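Long-range contacts in 2-c-methyl-d-erythritol 4-phosphate cytidylyltransferase (PDB 2VSI), which probably catalyses the transfer of the cytidylyl group of CTP to D-ribitol 5-phosphate, giving CDP-L-ribitol and diphosphate: residues A5-G10 against I50-H55; G83-T88 against I193-C198; V109-S114 against T170-R175. One frame throughout, in Å; residues are numbered along the deposited sequence.

All three contacts touch the bound nucleotide CDF, which lies by the C-terminal end of strand 3-8, so that one site draws on several contacts at once. Interactions 1 and 3 belong to one sheet, in which strands 3-8 and 108-113 are neighbours; Gly6 N lies 2.9 Å from Val110 O, a probable hydrogen bond, and the contact centres are about 10 Å apart. Interaction 2 reaches the base through residues 83-86, its centre about 14 Å from that of interaction 1 and about 13 Å from that of interaction 3. A salt bridge, Arg86 NH2 to Asp113 OD1 at 3.1 Å, and a probable hydrogen bond, Asp196 OD2 to Gln172 NE2 at 2.9 Å, tie it to interaction 3.

Interaction 1 of 3, residues A5-G10 against I50-H55; sequences AGILAG and IVVGVH. With CDF (4-amino-1-{5-O-[(R)-hydroxy(phosphonooxy)phosphoryl]-alpha-D-arabinofuranosyl}pyrimidin-2(1H)-one), chain D.
Ala5 to Leu8 and Ile50 to Val54 pair as neighbouring parallel strands inside the mixed sheet, the two strands of a beta-alpha-beta crossover whose helix is 33-43. Backbone bonds pass back and forth between them: Val51 N donates to Ala5 O (2.8 Å), Ile7 N to Val51 O (2.9 Å) and Gly53 N to Ile7 O (2.8 Å). The last bond, Ala9 N to Gly53 O (2.8 Å), comes from above the carbonyl plane.

On the face bearing Ala5, Ile7, Ile50 and Val52, the CG2 branch of Ile50 touches both Ala5 CB (3.7 Å) and Ile7 CG1 (3.9 Å). Its chi1 of -54° turns CG1 back beside the backbone N and puts CG2 anti to that N. Ile7 and Ile50 run side by side beneath Phe41 and Val42 of helix 33-43. Farther along, Val52 CG1 packs on Ala9 CB (3.7 Å).

Alternate residues of 5-10 thus turn their backbone groups to strand 50-54, while Gly6 and Leu8 turn theirs to strand 108-113 and the residue after it. The Leu8 carbonyl is also used by the sugar of the nucleotide: its O accepts a hydrogen bond from O3' of CDF (2.5 Å), besides a weak one from Ser114 OG.

Interaction 2 of 3, residues G83-T88 against I193-C198; sequences GADRNT and ILTDAC. With CDF (4-amino-1-{5-O-[(R)-hydroxy(phosphonooxy)phosphoryl]-alpha-D-arabinofuranosyl}pyrimidin-2(1H)-one), chain D.
The first turn of helix 86-100 approaches the loop leading into helix 197-203 most closely at Asn87, with Asn87 CA and Ala197 CA 6.3 Å apart. Asn87 carries most of the contact. With chi1 at -73° its CG sits anti to the carbonyl carbon, and the carboxamide reaches across to the backbone of residues 194-197. Thr195 O sits over the face of the Asn87 carboxamide, 3.2 Å from Asn87 CG. From there it makes no hydrogen bond with either end of the amide: against OD1 it would set acceptor to acceptor, and at ND2, whose hydrogens lie in the amide plane, the angle is poor. Leu194 O is 3.4 Å from Asn87 ND2, while Ala197 CB packs against Asn87 OD1.

Arg86 and Asp85 add lesser contacts with Thr195. Arg86, its chain bent at chi2 and chi3, brings CD to 3.9 Å from Thr195 O before its guanidinium turns to Asp113. Asp196 OD2, bonded to Gln172, stays 5.4 Å from Arg86 NE, too far for contact. Asp85 crosses Thr195 at about a right angle, OD1 coming 4.0 Å from Thr195 CG2. As the N-cap residue, Asp85 also takes a hydrogen bond on OD2 from Thr88 OG1 (2.6 Å), arriving from above the carboxylate plane, which helps to hold the carboxylate at the helix start; Thr88 OG1 also bonds to Tyr183 OH.

Residues 83-86 also meet the nucleotide. Gly83 O lies 2.6 Å from the exocyclic N4 of CDF, in keeping with the CTP site expected at residues 83-89.

Between the segments, then, polar atoms come close without a clear bond, and the contact rests on packing of the Asn87 carboxamide with Thr195 and Ala197. The firmer polar holds on either segment, such as those of Arg86 and Asp196, run to strands 108-113 and 165-175.

Interaction 3 of 3, residues V109-S114 against T170-R175; sequences VVTHDS and TPQTFR. With CDF (4-amino-1-{5-O-[(R)-hydroxy(phosphonooxy)phosphoryl]-alpha-D-arabinofuranosyl}pyrimidin-2(1H)-one), chain D.
The imidazole of His112 meets Pro171 at its edge, Pro171 N lying in the ring plane 3.3 Å from ND1; this is packing, since the proline nitrogen has no hydrogen to share. At the other nitrogen, NE2 is hydrogen-bonded to Arg116 O. The Phe174 ring is approached obliquely by two methyl groups, Val109 CG1 at 3.5 Å from CE1 and Thr111 CG2 at 3.5 Å from CZ. Val109 runs alongside Phe174, whereas Thr111 stands across it at about a right angle.

Antiparallel backbone bonds join Val109 with Phe174 and Thr111 with Gln172, and Val110 and Thr173 form the non-hydrogen-bonded pair between them. Gln172 O is gripped twice, by Thr111 N (3.0 Å) and by Thr111 OG1 (2.5 Å). A chi1 of 77° makes the second bond possible, placing the hydroxyl between the backbone N and the carbonyl carbon. Next to the cis peptide before Pro171, the side chain of Thr170 takes over from the backbone, OG1 accepting from Asp113 N (3.0 Å). Just beyond, Ser114 OG is 2.7 Å from O3' of CDF.

Strand 3-8 flanks this pair on the 108-113 side and strand 136-142 on the 165-175 side. Helix 121-131 covers the face of Val110 and Thr173, and helix 197-203 packs on Gln172 and Phe174 across the sheet.

Interaction 1 of 3, residues A5-G10 against I50-H55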
loop_
_atom_site.group_PDB
_atom_site.type_symbol
_atom_site.label_atom_id
_atom_site.label_comp_id
_atom_site.label_asym_id
_atom_site.label_seq_id
_atom_site.Cartn_x
_atom_site.Cartn_y
_atom_site.Cartn_z
ATOM N N ALA B 5 -11.758 -20.283 -13.908
ATOM C CA ALA B 5 -11.421 -18.910 -13.567
ATOM C C ALA B 5 -12.703 -18.205 -13.152
ATOM O O ALA B 5 -13.706 -18.269 -13.859
ATOM C CB ALA B 5 -10.776 -18.214 -14.745
ATOM N N GLY B 6 -12.682 -17.557 -11.993
ATOM C CA GLY B 6 -13.854 -16.836 -11.501
ATOM C C GLY B 6 -13.597 -15.345 -11.430
ATOM O O GLY B 6 -12.948 -14.872 -10.499
ATOM N N ILE B 7 -14.111 -14.605 -12.413
ATOM C CA ILE B 7 -13.818 -13.172 -12.541
ATOM C C ILE B 7 -14.876 -12.293 -11.878
ATOM O O ILE B 7 -15.983 -12.128 -12.391
ATOM C CB ILE B 7 -13.622 -12.741 -14.016
ATOM C CG1 ILE B 7 -12.639 -13.668 -14.742
ATOM C CG2 ILE B 7 -13.142 -11.301 -14.086
ATOM C CD1 ILE B 7 -11.206 -13.559 -14.256
ATOM N N LEU B 8 -14.511 -11.736 -10.729
ATOM C CA LEU B 8 -15.386 -10.854 -9.983
ATOM C C LEU B 8 -15.436 -9.515 -10.698
ATOM O O LEU B 8 -14.465 -8.747 -10.674
ATOM C CB LEU B 8 -14.892 -10.698 -8.544
ATOM C CG LEU B 8 -15.032 -11.878 -7.574
ATOM C CD1 LEU B 8 -16.457 -12.402 -7.528
ATOM C CD2 LEU B 8 -14.061 -13.005 -7.918
ATOM N N ALA B 9 -16.577 -9.253 -11.339
ATOM C CA ALA B 9 -16.674 -8.203 -12.345
ATOM C C ALA B 9 -17.990 -7.433 -12.340
ATOM O O ALA B 9 -18.480 -7.052 -13.406
ATOM C CB ALA B 9 -16.430 -8.806 -13.729
ATOM N N GLY B 10 -18.564 -7.184 -11.165
ATOM C CA GLY B 10 -19.819 -6.433 -11.122
ATOM C C GLY B 10 -20.442 -6.107 -9.779
ATOM O O GLY B 10 -20.513 -6.956 -8.886
ATOM N N ILE B 50 -14.226 -19.955 -18.209
ATOM C CA ILE B 50 -13.971 -18.719 -17.489
ATOM C C ILE B 50 -15.295 -18.049 -17.168
ATOM O O ILE B 50 -15.949 -17.475 -18.042
ATOM C CB ILE B 50 -13.033 -17.771 -18.265
ATOM C CG1 ILE B 50 -11.734 -18.497 -18.649
ATOM C CG2 ILE B 50 -12.744 -16.524 -17.434
ATOM C CD1 ILE B 50 -10.932 -17.816 -19.741
ATOM N N VAL B 51 -15.680 -18.139 -15.902
ATOM C CA VAL B 51 -16.974 -17.662 -15.438
ATOM C C VAL B 51 -16.841 -16.229 -14.926
ATOM O O VAL B 51 -16.083 -15.963 -13.987
ATOM C CB VAL B 51 -17.543 -18.593 -14.340
ATOM C CG1 VAL B 51 -18.975 -18.216 -13.999
ATOM C CG2 VAL B 51 -17.479 -20.048 -14.791
ATOM N N VAL B 52 -17.575 -15.310 -15.552
ATOM C CA VAL B 52 -17.502 -13.881 -15.212
ATOM C C VAL B 52 -18.752 -13.437 -14.443
ATOM O O VAL B 52 -19.880 -13.709 -14.862
ATOM C CB VAL B 52 -17.294 -13.018 -16.479
ATOM C CG1 VAL B 52 -17.177 -11.551 -16.121
ATOM C CG2 VAL B 52 -16.057 -13.477 -17.236
ATOM N N GLY B 53 -18.540 -12.759 -13.318
ATOM C CA GLY B 53 -19.631 -12.351 -12.434
ATOM C C GLY B 53 -19.887 -10.855 -12.440
ATOM O O GLY B 53 -19.255 -10.103 -11.688
ATOM N N VAL B 54 -20.828 -10.430 -13.282
ATOM C CA VAL B 54 -21.167 -9.014 -13.456
ATOM C C VAL B 54 -22.491 -8.649 -12.778
ATOM O O VAL B 54 -23.261 -9.527 -12.385
ATOM C CB VAL B 54 -21.240 -8.632 -14.951
ATOM C CG1 VAL B 54 -19.892 -8.835 -15.619
ATOM C CG2 VAL B 54 -22.302 -9.454 -15.653
ATOM N N HIS B 55 -22.744 -7.349 -12.647
ATOM C CA HIS B 55 -23.997 -6.840 -12.092
ATOM C C HIS B 55 -25.163 -7.312 -12.962
ATOM O O HIS B 55 -24.983 -7.597 -14.149
ATOM C CB HIS B 55 -23.943 -5.311 -12.029
ATOM C CG HIS B 55 -25.122 -4.674 -11.356
ATOM N ND1 HIS B 55 -26.240 -4.260 -12.046
ATOM C CD2 HIS B 55 -25.343 -4.352 -10.060
ATOM C CE1 HIS B 55 -27.106 -3.726 -11.204
ATOM N NE2 HIS B 55 -26.585 -3.769 -9.991
HETATM O O3B CDF D . -13.353 -4.408 -3.687
HETATM P PB CDF D . -14.001 -3.089 -4.044
HETATM O O1B CDF D . -13.828 -2.013 -2.997
HETATM O O2B CDF D . -15.410 -3.203 -4.584
HETATM O O3A CDF D . -13.127 -2.543 -5.285
HETATM P PA CDF D . -13.267 -3.151 -6.772
HETATM O O1A CDF D . -14.670 -2.883 -7.264
HETATM O O2A CDF D . -12.104 -2.640 -7.587
HETATM O "O5'" CDF D . -13.081 -4.735 -6.523
HETATM C "C5'" CDF D . -12.649 -5.616 -7.562
HETATM C "C4'" CDF D . -13.813 -6.415 -8.148
HETATM O "O4'" CDF D . -14.801 -6.721 -7.153
HETATM C "C3'" CDF D . -14.509 -5.630 -9.252
HETATM O "O3'" CDF D . -14.270 -6.233 -10.526
HETATM C "C2'" CDF D . -15.983 -5.635 -8.886
HETATM O "O2'" CDF D . -16.570 -4.357 -9.145
HETATM C "C1'" CDF D . -15.975 -5.936 -7.392
HETATM N N1 CDF D . -17.209 -6.575 -6.917
HETATM C C2 CDF D . -17.567 -7.910 -7.236
HETATM O O2 CDF D . -16.839 -8.625 -7.952
HETATM N N3 CDF D . -18.724 -8.427 -6.762
HETATM C C4 CDF D . -19.544 -7.683 -5.981
HETATM N N4 CDF D . -20.696 -8.210 -5.514
HETATM C C6 CDF D . -18.019 -5.838 -6.144
HETATM C C5 CDF D . -19.208 -6.373 -5.658
#

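Interaction 2 of 3, residues G83-T88 against I193-C198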
loop_
_atom_site.group_PDB
_atom_site.type_symbol
_atom_site.label_atom_id
_atom_site.label_comp_id
_atom_site.label_asym_id
_atom_site.label_seq_id
_atom_site.Cartn_x
_atom_site.Cartn_y
_atom_site.Cartn_z
ATOM N N GLY B 83 -23.249 -10.750 -6.775
ATOM C CA GLY B 83 -24.003 -10.547 -5.530
ATOM C C GLY B 83 -23.810 -9.166 -4.926
ATOM O O GLY B 83 -23.277 -8.271 -5.578
ATOM N N ALA B 84 -24.247 -8.993 -3.678
ATOM C CA ALA B 84 -24.077 -7.724 -2.953
ATOM C C ALA B 84 -22.604 -7.412 -2.660
ATOM O O ALA B 84 -22.167 -6.266 -2.781
ATOM C CB ALA B 84 -24.899 -7.727 -1.661
ATOM N N ASP B 85 -21.853 -8.442 -2.274
ATOM C CA ASP B 85 -20.407 -8.343 -2.048
ATOM C C ASP B 85 -19.698 -9.484 -2.774
ATOM O O ASP B 85 -20.341 -10.461 -3.162
ATOM C CB ASP B 85 -20.086 -8.368 -0.548
ATOM C CG ASP B 85 -20.856 -9.442 0.202
ATOM O OD1 ASP B 85 -20.217 -10.350 0.773
ATOM O OD2 ASP B 85 -22.101 -9.379 0.217
ATOM N N ARG B 86 -18.381 -9.363 -2.956
ATOM C CA ARG B 86 -17.611 -10.345 -3.740
ATOM C C ARG B 86 -17.717 -11.784 -3.230
ATOM O O ARG B 86 -17.597 -12.725 -4.012
ATOM C CB ARG B 86 -16.135 -9.940 -3.915
ATOM C CG ARG B 86 -15.453 -9.300 -2.695
ATOM C CD ARG B 86 -14.025 -9.830 -2.476
ATOM N NE ARG B 86 -13.475 -10.535 -3.641
ATOM C CZ ARG B 86 -12.525 -10.064 -4.449
ATOM N NH1 ARG B 86 -11.984 -8.867 -4.237
ATOM N NH2 ARG B 86 -12.113 -10.802 -5.475
ATOM N N ASN B 87 -17.946 -11.949 -1.931
ATOM C CA ASN B 87 -18.200 -13.271 -1.368
ATOM C C ASN B 87 -19.528 -13.859 -1.850
ATOM O O ASN B 87 -19.598 -15.036 -2.223
ATOM C CB ASN B 87 -18.138 -13.228 0.159
ATOM C CG ASN B 87 -16.722 -13.071 0.678
ATOM O OD1 ASN B 87 -15.759 -13.017 -0.095
ATOM N ND2 ASN B 87 -16.585 -12.998 1.999
ATOM N N THR B 88 -20.571 -13.031 -1.853
ATOM C CA THR B 88 -21.868 -13.432 -2.388
ATOM C C THR B 88 -21.721 -13.738 -3.879
ATOM O O THR B 88 -22.393 -14.619 -4.406
ATOM C CB THR B 88 -22.946 -12.345 -2.171
ATOM O OG1 THR B 88 -22.705 -11.665 -0.935
ATOM C CG2 THR B 88 -24.338 -12.965 -2.136
ATOM N N ILE B 193 -18.703 -8.902 8.671
ATOM C CA ILE B 193 -17.475 -8.502 9.366
ATOM C C ILE B 193 -16.184 -8.927 8.638
ATOM O O ILE B 193 -15.119 -8.343 8.856
ATOM C CB ILE B 193 -17.493 -8.973 10.861
ATOM C CG1 ILE B 193 -18.798 -8.529 11.544
ATOM C CG2 ILE B 193 -16.271 -8.442 11.630
ATOM C CD1 ILE B 193 -18.962 -8.995 12.984
ATOM N N LEU B 194 -16.285 -9.924 7.762
ATOM C CA LEU B 194 -15.123 -10.398 6.998
ATOM C C LEU B 194 -15.444 -10.602 5.514
ATOM O O LEU B 194 -15.742 -11.715 5.071
ATOM C CB LEU B 194 -14.518 -11.667 7.626
ATOM C CG LEU B 194 -15.409 -12.743 8.263
ATOM C CD1 LEU B 194 -14.757 -14.115 8.157
ATOM C CD2 LEU B 194 -15.732 -12.418 9.722
ATOM N N THR B 195 -15.367 -9.518 4.750
ATOM C CA THR B 195 -15.778 -9.536 3.341
ATOM C C THR B 195 -14.746 -10.102 2.349
ATOM O O THR B 195 -15.091 -10.368 1.195
ATOM C CB THR B 195 -16.312 -8.152 2.867
ATOM O OG1 THR B 195 -15.747 -7.108 3.671
ATOM C CG2 THR B 195 -17.828 -8.095 2.986
ATOM N N ASP B 196 -13.498 -10.287 2.788
ATOM C CA ASP B 196 -12.466 -10.921 1.944
ATOM C C ASP B 196 -12.530 -12.443 2.077
ATOM O O ASP B 196 -12.810 -12.964 3.160
ATOM C CB ASP B 196 -11.061 -10.389 2.280
ATOM C CG ASP B 196 -9.937 -11.211 1.640
ATOM O OD1 ASP B 196 -8.925 -11.468 2.329
ATOM O OD2 ASP B 196 -10.057 -11.600 0.457
ATOM N N ALA B 197 -12.265 -13.139 0.971
ATOM C CA ALA B 197 -12.427 -14.597 0.882
ATOM C C ALA B 197 -11.379 -15.389 1.656
ATOM O O ALA B 197 -11.707 -16.390 2.293
ATOM C CB ALA B 197 -12.452 -15.038 -0.572
ATOM N N CYS B 198 -10.125 -14.945 1.592
ATOM C CA CYS B 198 -9.035 -15.590 2.322
ATOM C C CYS B 198 -9.150 -15.404 3.832
ATOM O O CYS B 198 -8.644 -16.225 4.597
ATOM C CB CYS B 198 -7.685 -15.077 1.835
ATOM S SG CYS B 198 -7.264 -15.660 0.186
HETATM O O3B CDF D . -13.353 -4.408 -3.687
HETATM P PB CDF D . -14.001 -3.089 -4.044
HETATM O O1B CDF D . -13.828 -2.013 -2.997
HETATM O O2B CDF D . -15.410 -3.203 -4.584
HETATM O O3A CDF D . -13.127 -2.543 -5.285
HETATM P PA CDF D . -13.267 -3.151 -6.772
HETATM O O1A CDF D . -14.670 -2.883 -7.264
HETATM O O2A CDF D . -12.104 -2.640 -7.587
HETATM O "O5'" CDF D . -13.081 -4.735 -6.523
HETATM C "C5'" CDF D . -12.649 -5.616 -7.562
HETATM C "C4'" CDF D . -13.813 -6.415 -8.148
HETATM O "O4'" CDF D . -14.801 -6.721 -7.153
HETATM C "C3'" CDF D . -14.509 -5.630 -9.252
HETATM O "O3'" CDF D . -14.270 -6.233 -10.526
HETATM C "C2'" CDF D . -15.983 -5.635 -8.886
HETATM O "O2'" CDF D . -16.570 -4.357 -9.145
HETATM C "C1'" CDF D . -15.975 -5.936 -7.392
HETATM N N1 CDF D . -17.209 -6.575 -6.917
HETATM C C2 CDF D . -17.567 -7.910 -7.236
HETATM O O2 CDF D . -16.839 -8.625 -7.952
HETATM N N3 CDF D . -18.724 -8.427 -6.762
HETATM C C4 CDF D . -19.544 -7.683 -5.981
HETATM N N4 CDF D . -20.696 -8.210 -5.514
HETATM C C6 CDF D . -18.019 -5.838 -6.144
HETATM C C5 CDF D . -19.208 -6.373 -5.658
#

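Interaction 3 of 3, residues V109-S114 against T170-R175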
loop_
_atom_site.group_PDB
_atom_site.type_symbol
_atom_site.label_atom_id
_atom_site.label_comp_id
_atom_site.label_asym_id
_atom_site.label_seq_id
_atom_site.Cartn_x
_atom_site.Cartn_y
_atom_site.Cartn_z
ATOM N N VAL B 109 -11.226 -23.046 -8.045
ATOM C CA VAL B 109 -11.572 -21.809 -8.746
ATOM C C VAL B 109 -10.493 -20.753 -8.520
ATOM O O VAL B 109 -10.092 -20.501 -7.383
ATOM C CB VAL B 109 -12.989 -21.267 -8.343
ATOM C CG1 VAL B 109 -13.232 -21.393 -6.851
ATOM C CG2 VAL B 109 -13.189 -19.820 -8.794
ATOM N N VAL B 110 -10.016 -20.156 -9.609
ATOM C CA VAL B 110 -9.060 -19.059 -9.530
ATOM C C VAL B 110 -9.815 -17.736 -9.624
ATOM O O VAL B 110 -10.082 -17.233 -10.720
ATOM C CB VAL B 110 -7.974 -19.155 -10.623
ATOM C CG1 VAL B 110 -6.970 -18.013 -10.484
ATOM C CG2 VAL B 110 -7.263 -20.499 -10.549
ATOM N N THR B 111 -10.171 -17.191 -8.463
ATOM C CA THR B 111 -10.903 -15.932 -8.391
ATOM C C THR B 111 -9.962 -14.761 -8.682
ATOM O O THR B 111 -8.792 -14.796 -8.303
ATOM C CB THR B 111 -11.575 -15.728 -7.009
ATOM O OG1 THR B 111 -10.599 -15.323 -6.039
ATOM C CG2 THR B 111 -12.246 -17.002 -6.540
ATOM N N HIS B 112 -10.471 -13.725 -9.341
ATOM C CA HIS B 112 -9.632 -12.599 -9.738
ATOM C C HIS B 112 -10.435 -11.322 -10.023
ATOM O O HIS B 112 -11.471 -11.370 -10.675
ATOM C CB HIS B 112 -8.799 -12.996 -10.961
ATOM C CG HIS B 112 -7.733 -12.011 -11.318
ATOM N ND1 HIS B 112 -6.559 -11.897 -10.608
ATOM C CD2 HIS B 112 -7.664 -11.098 -12.314
ATOM C CE1 HIS B 112 -5.811 -10.953 -11.150
ATOM N NE2 HIS B 112 -6.460 -10.452 -12.186
ATOM N N ASP B 113 -9.948 -10.184 -9.534
ATOM C CA ASP B 113 -10.553 -8.893 -9.849
ATOM C C ASP B 113 -10.497 -8.598 -11.348
ATOM O O ASP B 113 -9.426 -8.653 -11.956
ATOM C CB ASP B 113 -9.837 -7.762 -9.104
ATOM C CG ASP B 113 -10.002 -7.842 -7.608
ATOM O OD1 ASP B 113 -10.962 -8.481 -7.135
ATOM O OD2 ASP B 113 -9.166 -7.245 -6.901
ATOM N N SER B 114 -11.649 -8.279 -11.933
ATOM C CA SER B 114 -11.721 -7.839 -13.336
ATOM C C SER B 114 -10.923 -6.560 -13.600
ATOM O O SER B 114 -10.479 -6.335 -14.723
ATOM C CB SER B 114 -13.174 -7.614 -13.759
ATOM O OG SER B 114 -13.728 -6.479 -13.114
ATOM N N THR B 170 -5.179 -10.128 -6.004
ATOM C CA THR B 170 -5.787 -11.342 -6.536
ATOM C C THR B 170 -4.845 -11.767 -7.664
ATOM O O THR B 170 -4.111 -10.918 -8.184
ATOM C CB THR B 170 -7.233 -11.130 -7.073
ATOM O OG1 THR B 170 -7.207 -10.397 -8.307
ATOM C CG2 THR B 170 -8.120 -10.413 -6.050
ATOM N N PRO B 171 -4.864 -13.058 -8.072
ATOM C CA PRO B 171 -5.721 -14.189 -7.702
ATOM C C PRO B 171 -5.804 -14.583 -6.230
ATOM O O PRO B 171 -4.836 -14.451 -5.459
ATOM C CB PRO B 171 -5.121 -15.354 -8.492
ATOM C CG PRO B 171 -4.468 -14.732 -9.635
ATOM C CD PRO B 171 -3.896 -13.455 -9.109
ATOM N N GLN B 172 -6.996 -15.051 -5.866
ATOM C CA GLN B 172 -7.226 -15.836 -4.658
ATOM C C GLN B 172 -7.848 -17.153 -5.119
ATOM O O GLN B 172 -8.874 -17.148 -5.807
ATOM C CB GLN B 172 -8.148 -15.100 -3.687
ATOM C CG GLN B 172 -7.615 -13.751 -3.217
ATOM C CD GLN B 172 -8.468 -13.126 -2.128
ATOM O OE1 GLN B 172 -9.690 -13.280 -2.115
ATOM N NE2 GLN B 172 -7.826 -12.412 -1.206
ATOM N N THR B 173 -7.221 -18.272 -4.768
ATOM C CA THR B 173 -7.613 -19.568 -5.325
ATOM C C THR B 173 -7.996 -20.586 -4.256
ATOM O O THR B 173 -7.414 -20.595 -3.166
ATOM C CB THR B 173 -6.495 -20.132 -6.220
ATOM O OG1 THR B 173 -6.263 -19.217 -7.293
ATOM C CG2 THR B 173 -6.857 -21.500 -6.791
ATOM N N PHE B 174 -8.981 -21.425 -4.581
ATOM C CA PHE B 174 -9.482 -22.462 -3.678
ATOM C C PHE B 174 -10.422 -23.458 -4.362
ATOM O O PHE B 174 -10.851 -23.253 -5.500
ATOM C CB PHE B 174 -10.195 -21.837 -2.470
ATOM C CG PHE B 174 -11.109 -20.689 -2.821
ATOM C CD1 PHE B 174 -12.358 -20.917 -3.387
ATOM C CD2 PHE B 174 -10.726 -19.378 -2.555
ATOM C CE1 PHE B 174 -13.198 -19.862 -3.699
ATOM C CE2 PHE B 174 -11.562 -18.315 -2.858
ATOM C CZ PHE B 174 -12.798 -18.559 -3.433
ATOM N N ARG B 175 -10.732 -24.538 -3.648
ATOM C CA ARG B 175 -11.704 -25.526 -4.081
ATOM C C ARG B 175 -13.105 -24.984 -3.883
ATOM O O ARG B 175 -13.394 -24.362 -2.864
ATOM C CB ARG B 175 -11.517 -26.822 -3.298
ATOM C CG ARG B 175 -10.274 -27.570 -3.718
ATOM C CD ARG B 175 -9.895 -28.668 -2.765
ATOM N NE ARG B 175 -8.551 -29.160 -3.058
ATOM C CZ ARG B 175 -7.429 -28.585 -2.630
ATOM N NH1 ARG B 175 -7.476 -27.488 -1.884
ATOM N NH2 ARG B 175 -6.256 -29.108 -2.954
HETATM O O3B CDF D . -13.353 -4.408 -3.687
HETATM P PB CDF D . -14.001 -3.089 -4.044
HETATM O O1B CDF D . -13.828 -2.013 -2.997
HETATM O O2B CDF D . -15.410 -3.203 -4.584
HETATM O O3A CDF D . -13.127 -2.543 -5.285
HETATM P PA CDF D . -13.267 -3.151 -6.772
HETATM O O1A CDF D . -14.670 -2.883 -7.264
HETATM O O2A CDF D . -12.104 -2.640 -7.587
HETATM O "O5'" CDF D . -13.081 -4.735 -6.523
HETATM C "C5'" CDF D . -12.649 -5.616 -7.562
HETATM C "C4'" CDF D . -13.813 -6.415 -8.148
HETATM O "O4'" CDF D . -14.801 -6.721 -7.153
HETATM C "C3'" CDF D . -14.509 -5.630 -9.252
HETATM O "O3'" CDF D . -14.270 -6.233 -10.526
HETATM C "C2'" CDF D . -15.983 -5.635 -8.886
HETATM O "O2'" CDF D . -16.570 -4.357 -9.145
HETATM C "C1'" CDF D . -15.975 -5.936 -7.392
HETATM N N1 CDF D . -17.209 -6.575 -6.917
HETATM C C2 CDF D . -17.567 -7.910 -7.236
HETATM O O2 CDF D . -16.839 -8.625 -7.952
HETATM N N3 CDF D . -18.724 -8.427 -6.762
HETATM C C4 CDF D . -19.544 -7.683 -5.981
HETATM N N4 CDF D . -20.696 -8.210 -5.514
HETATM C C6 CDF D . -18.019 -5.838 -6.144
HETATM C C5 CDF D . -19.208 -6.373 -5.658
#